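Local atomic coordinates of N-acetyl-beta-D glucosaminidase (Rhizomucor miehei CAU432, PDB entry 4ZM6), a protein that probably cleaves terminal N-acetyl-beta-D-glucosamine through its family 3 glycoside hydrolase part and carries a GCN5-related glucosamine N-acetyltransferase region that binds acetyl-CoA. Residues A[412-417]-A[504-509]; A[769-774]-A[824-829]. One frame throughout, in Å; residues are numbered along the deposited sequence.

Contact 1 and contact 2 lie on opposite sides of the centre of the chain, with their centres 66 Å apart and their nearest atoms about 52 Å apart. They follow one another along the sequence. Contact 1 joins helices 413-422 and 503-513 beside the six-stranded mixed sheet whose edge strands are 373-377 and 426-431. Contact 2 lies in the second N-acetyltransferase range, 711-858, where the end of strand 763-771 meets the turn after helix 811-825. Acetyl-CoA occupies a pocket formed by residues between 520 and 676, among them R520, L616 and K676. Both contacts are away from that site and are packing within separate parts of the fold.

Contact 1 of 2, residues A[412-417]-A[504-509]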
loop_
_atom_site.group_PDB
_atom_site.type_symbol
_atom_site.label_atom_id
_atom_site.label_comp_id
_atom_site.label_asym_id
_atom_site.label_seq_id
_atom_site.Cartn_x
_atom_site.Cartn_y
_atom_site.Cartn_z
ATOM N N PHE A 412 -20.505 8.616 -36.784
ATOM C CA PHE A 412 -21.436 9.467 -36.089
ATOM C C PHE A 412 -22.843 9.281 -36.575
ATOM O O PHE A 412 -23.729 9.972 -36.179
ATOM C CB PHE A 412 -21.071 10.883 -36.352
ATOM C CG PHE A 412 -20.208 11.472 -35.333
ATOM C CD1 PHE A 412 -20.708 11.826 -34.123
ATOM C CD2 PHE A 412 -18.893 11.708 -35.598
ATOM C CE1 PHE A 412 -19.901 12.404 -33.182
ATOM C CE2 PHE A 412 -18.078 12.289 -34.671
ATOM C CZ PHE A 412 -18.583 12.639 -33.459
ATOM N N ASN A 413 -23.030 8.352 -37.464
ATOM C CA ASN A 413 -24.365 7.977 -37.943
ATOM C C ASN A 413 -25.236 7.321 -36.887
ATOM O O ASN A 413 -26.455 7.502 -36.892
ATOM C CB ASN A 413 -24.264 6.997 -39.113
ATOM C CG ASN A 413 -23.863 7.665 -40.403
ATOM O OD1 ASN A 413 -23.623 8.876 -40.454
ATOM N ND2 ASN A 413 -23.785 6.875 -41.463
ATOM N N SER A 414 -24.625 6.513 -36.022
ATOM C CA SER A 414 -25.349 5.914 -34.906
ATOM C C SER A 414 -25.858 7.019 -33.976
ATOM O O SER A 414 -26.990 6.970 -33.497
ATOM C CB SER A 414 -24.464 4.924 -34.147
ATOM O OG SER A 414 -23.198 5.482 -33.847
ATOM N N PHE A 415 -25.023 8.025 -33.737
ATOM C CA PHE A 415 -25.448 9.204 -32.997
ATOM C C PHE A 415 -26.706 9.746 -33.673
ATOM O O PHE A 415 -27.719 9.956 -33.017
ATOM C CB PHE A 415 -24.332 10.264 -32.972
ATOM C CG PHE A 415 -24.348 11.160 -31.756
ATOM C CD1 PHE A 415 -25.388 12.051 -31.537
ATOM C CD2 PHE A 415 -23.301 11.133 -30.848
ATOM C CE1 PHE A 415 -25.391 12.885 -30.431
ATOM C CE2 PHE A 415 -23.296 11.960 -29.740
ATOM C CZ PHE A 415 -24.344 12.839 -29.531
ATOM N N HIS A 416 -26.631 9.936 -34.990
ATOM C CA HIS A 416 -27.755 10.437 -35.791
ATOM C C HIS A 416 -29.003 9.595 -35.599
ATOM O O HIS A 416 -30.068 10.122 -35.308
ATOM C CB HIS A 416 -27.383 10.481 -37.280
ATOM C CG HIS A 416 -28.517 10.869 -38.179
ATOM N ND1 HIS A 416 -29.155 12.088 -38.087
ATOM C CD2 HIS A 416 -29.121 10.204 -39.192
ATOM C CE1 HIS A 416 -30.106 12.156 -39.000
ATOM N NE2 HIS A 416 -30.105 11.026 -39.685
ATOM N N ALA A 417 -28.858 8.285 -35.758
ATOM C CA ALA A 417 -29.956 7.340 -35.527
ATOM C C ALA A 417 -30.607 7.539 -34.160
ATOM O O ALA A 417 -31.833 7.587 -34.040
ATOM C CB ALA A 417 -29.448 5.913 -35.648
ATOM N N PRO A 504 -23.769 1.896 -29.091
ATOM C CA PRO A 504 -24.394 2.019 -27.770
ATOM C C PRO A 504 -23.874 3.179 -26.904
ATOM O O PRO A 504 -24.619 3.698 -26.069
ATOM C CB PRO A 504 -24.105 0.665 -27.109
ATOM C CG PRO A 504 -22.976 0.078 -27.874
ATOM C CD PRO A 504 -23.110 0.590 -29.272
ATOM N N ALA A 505 -22.622 3.582 -27.093
ATOM C CA ALA A 505 -22.095 4.745 -26.384
ATOM C C ALA A 505 -22.790 6.022 -26.866
ATOM O O ALA A 505 -23.069 6.927 -26.072
ATOM C CB ALA A 505 -20.590 4.852 -26.560
ATOM N N HIS A 506 -23.074 6.085 -28.165
ATOM C CA HIS A 506 -23.863 7.181 -28.725
ATOM C C HIS A 506 -25.326 7.119 -28.264
ATOM O O HIS A 506 -25.928 8.151 -27.962
ATOM C CB HIS A 506 -23.790 7.183 -30.255
ATOM C CG HIS A 506 -22.435 7.528 -30.796
ATOM N ND1 HIS A 506 -22.019 7.158 -32.058
ATOM C CD2 HIS A 506 -21.397 8.199 -30.241
ATOM C CE1 HIS A 506 -20.789 7.594 -32.260
ATOM N NE2 HIS A 506 -20.389 8.228 -31.174
ATOM N N GLU A 507 -25.900 5.921 -28.203
ATOM C CA GLU A 507 -27.264 5.783 -27.710
ATOM C C GLU A 507 -27.340 6.357 -26.296
ATOM O O GLU A 507 -28.130 7.259 -26.032
ATOM C CB GLU A 507 -27.716 4.318 -27.755
ATOM C CG GLU A 507 -29.040 4.011 -27.054
ATOM C CD GLU A 507 -30.244 4.719 -27.656
ATOM O OE1 GLU A 507 -31.334 4.663 -27.036
ATOM O OE2 GLU A 507 -30.116 5.319 -28.748
ATOM N N ALA A 508 -26.485 5.865 -25.406
ATOM C CA ALA A 508 -26.427 6.359 -24.029
ATOM C C ALA A 508 -26.166 7.864 -23.943
ATOM O O ALA A 508 -26.710 8.547 -23.079
ATOM C CB ALA A 508 -25.358 5.610 -23.261
ATOM N N ALA A 509 -25.323 8.377 -24.832
ATOM C CA ALA A 509 -25.036 9.810 -24.865
ATOM C C ALA A 509 -26.273 10.635 -25.229
ATOM O O ALA A 509 -26.491 11.717 -24.677
ATOM C CB ALA A 509 -23.902 10.097 -25.835
#
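H506 holds CG anti to its carbonyl carbon (chi1 -68°), which carries the imidazole across to helix 413-422. There S414 sets OG between its own backbone N and carbonyl carbon (chi1 49°), and the two polar ends meet: S414 OG lies near the imidazole plane, at the ring edge, 2.7 Å from H506 ND1 in a hydrogen bond. The F415 and H506 side chains cross at about a right angle. F415 CB lies over one imidazole face, 4.2 Å from the H506 ring centroid in a CH-pi contact, and F415 CD2 reaches to 3.5 Å from H506 CD2. The two rings are obliquely turned, with centroids 5.2 Å apart. One turn after H506 on helix 503-513, A509 CB lies 4.4 Å from F415 CE2. F412 completes the aromatic cluster; its ring is nearly parallel to that of H506 but slid so far aside that they barely overlap. The helix segments cross at -40°, their axes approaching to 8.3 Å. F415 also stacks on F394 of strand 392-397, which joins the helix pair to the sheet of this alpha/beta unit. E507 adds a salt bridge to R422 and a hydrogen bond to S418, both on helix 413-422. The imidazole is thus tied at one nitrogen and covered by F415 on one face, a combination that limits its rotation and gives buried ND1 a polar partner within a largely apolar interface.

Contact 2 of 2, residues A[769-774]-A[824-829]; sequences LNTTHV and KQRGVT
R826 reaches from the Schellman motif closing helix 811-825 to T771 at the end of strand 763-771, within a GNAT-type N-acetyltransferase unit. The helix belongs to a beta-alpha-beta crossover between parallel strands 794-802 and 830-836, and G827, with its positive phi, turns the chain out of it. From CB, which points toward the strand, the arginine chain runs extended from CG to NE. R826 CD crosses the threonine at a slant, 3.3 Å from T771 OG1. The guanidinium then slides between two apolar groups: V774 CG1 lies over one face, 4.1 Å from R826 CZ, and L769 CD1 over the opposite face, 4.1 Å from R826 NH2. At the edge, R826 NH1 donates a hydrogen bond of 2.8 Å to T771 OG1, with an N-H...O angle of 160° and the oxygen only 4° out of the guanidinium plane. NH1 also forms a salt bridge with D750, so two partners grip this nitrogen and fix the rotation of the group between its apolar covers. Past the glycine, V828 returns to the same threonine from another direction. T771 is therefore used at both branches: OG1 accepts the hydrogen bond from the arginine, while T771 CG2 packs 3.6 Å from V828 CG2.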
loop_
_atom_site.group_PDB
_atom_site.type_symbol
_atom_site.label_atom_id
_atom_site.label_comp_id
_atom_site.label_asym_id
_atom_site.label_seq_id
_atom_site.Cartn_x
_atom_site.Cartn_y
_atom_site.Cartn_z
ATOM N N LEU A 769 -23.179 -29.727 20.117
ATOM C CA LEU A 769 -24.182 -28.965 20.851
ATOM C C LEU A 769 -23.746 -27.519 21.008
ATOM O O LEU A 769 -22.576 -27.173 20.814
ATOM C CB LEU A 769 -24.404 -29.542 22.252
ATOM C CG LEU A 769 -25.111 -30.885 22.392
ATOM C CD1 LEU A 769 -25.051 -31.346 23.840
ATOM C CD2 LEU A 769 -26.551 -30.781 21.921
ATOM N N ASN A 770 -24.714 -26.684 21.362
ATOM C CA ASN A 770 -24.446 -25.343 21.844
ATOM C C ASN A 770 -25.597 -24.920 22.744
ATOM O O ASN A 770 -26.736 -25.350 22.538
ATOM C CB ASN A 770 -24.274 -24.368 20.675
ATOM C CG ASN A 770 -25.595 -23.954 20.055
ATOM O OD1 ASN A 770 -26.011 -24.509 19.043
ATOM N ND2 ASN A 770 -26.265 -22.982 20.668
ATOM N N THR A 771 -25.301 -24.092 23.740
ATOM C CA THR A 771 -26.329 -23.585 24.636
ATOM C C THR A 771 -25.941 -22.208 25.153
ATOM O O THR A 771 -24.829 -22.011 25.644
ATOM C CB THR A 771 -26.546 -24.518 25.843
ATOM O OG1 THR A 771 -26.889 -25.834 25.390
ATOM C CG2 THR A 771 -27.655 -23.991 26.741
ATOM N N THR A 772 -26.872 -21.268 25.050
ATOM C CA THR A 772 -26.670 -19.923 25.552
ATOM C C THR A 772 -26.277 -19.923 27.035
ATOM O O THR A 772 -26.933 -20.556 27.855
ATOM C CB THR A 772 -27.952 -19.097 25.365
ATOM O OG1 THR A 772 -28.392 -19.206 24.007
ATOM C CG2 THR A 772 -27.726 -17.627 25.726
ATOM N N HIS A 773 -25.194 -19.215 27.346
ATOM C CA HIS A 773 -24.603 -19.116 28.699
ATOM C C HIS A 773 -23.884 -20.366 29.218
ATOM O O HIS A 773 -23.446 -20.385 30.366
ATOM C CB HIS A 773 -25.633 -18.641 29.725
ATOM C CG HIS A 773 -26.275 -17.341 29.368
ATOM N ND1 HIS A 773 -25.558 -16.268 28.884
ATOM C CD2 HIS A 773 -27.565 -16.935 29.435
ATOM C CE1 HIS A 773 -26.380 -15.260 28.656
ATOM N NE2 HIS A 773 -27.603 -15.639 28.984
ATOM N N VAL A 774 -23.741 -21.391 28.384
ATOM C CA VAL A 774 -23.025 -22.599 28.771
ATOM C C VAL A 774 -21.786 -22.756 27.897
ATOM O O VAL A 774 -20.675 -22.920 28.401
ATOM C CB VAL A 774 -23.934 -23.835 28.656
ATOM C CG1 VAL A 774 -23.142 -25.126 28.844
ATOM C CG2 VAL A 774 -25.070 -23.741 29.665
ATOM N N LYS A 824 -32.791 -30.052 26.685
ATOM C CA LYS A 824 -33.892 -29.933 27.656
ATOM C C LYS A 824 -33.365 -29.971 29.094
ATOM O O LYS A 824 -33.823 -29.205 29.939
ATOM C CB LYS A 824 -34.951 -31.024 27.453
ATOM N N GLN A 825 -32.391 -30.842 29.360
ATOM C CA GLN A 825 -31.766 -30.921 30.688
ATOM C C GLN A 825 -31.173 -29.572 31.085
ATOM O O GLN A 825 -31.343 -29.122 32.221
ATOM C CB GLN A 825 -30.662 -31.983 30.726
ATOM C CG GLN A 825 -31.119 -33.420 30.512
ATOM C CD GLN A 825 -31.820 -34.009 31.718
ATOM O OE1 GLN A 825 -31.218 -34.757 32.489
ATOM N NE2 GLN A 825 -33.102 -33.678 31.888
ATOM N N ARG A 826 -30.502 -28.924 30.130
ATOM C CA ARG A 826 -29.883 -27.610 30.351
ATOM C C ARG A 826 -30.880 -26.448 30.453
ATOM O O ARG A 826 -30.470 -25.294 30.581
ATOM C CB ARG A 826 -28.878 -27.304 29.236
ATOM C CG ARG A 826 -27.683 -28.238 29.178
ATOM C CD ARG A 826 -26.902 -27.998 27.899
ATOM N NE ARG A 826 -25.640 -28.734 27.845
ATOM C CZ ARG A 826 -24.665 -28.493 26.969
ATOM N NH1 ARG A 826 -24.784 -27.525 26.056
ATOM N NH2 ARG A 826 -23.555 -29.219 27.006
ATOM N N GLY A 827 -32.174 -26.742 30.380
ATOM C CA GLY A 827 -33.207 -25.723 30.527
ATOM C C GLY A 827 -33.617 -25.060 29.227
ATOM O O GLY A 827 -34.415 -24.127 29.239
ATOM N N VAL A 828 -33.096 -25.554 28.107
ATOM C CA VAL A 828 -33.354 -24.952 26.808
ATOM C C VAL A 828 -34.800 -25.191 26.404
ATOM O O VAL A 828 -35.251 -26.332 26.359
ATOM C CB VAL A 828 -32.438 -25.542 25.720
ATOM C CG1 VAL A 828 -32.838 -25.031 24.340
ATOM C CG2 VAL A 828 -30.980 -25.212 26.014
ATOM N N THR A 829 -35.511 -24.107 26.110
ATOM C CA THR A 829 -36.889 -24.176 25.631
ATOM C C THR A 829 -36.998 -24.061 24.098
ATOM O O THR A 829 -37.931 -24.612 23.507
ATOM C CB THR A 829 -37.759 -23.079 26.285
ATOM O OG1 THR A 829 -37.180 -21.791 26.053
ATOM C CG2 THR A 829 -37.867 -23.302 27.779
#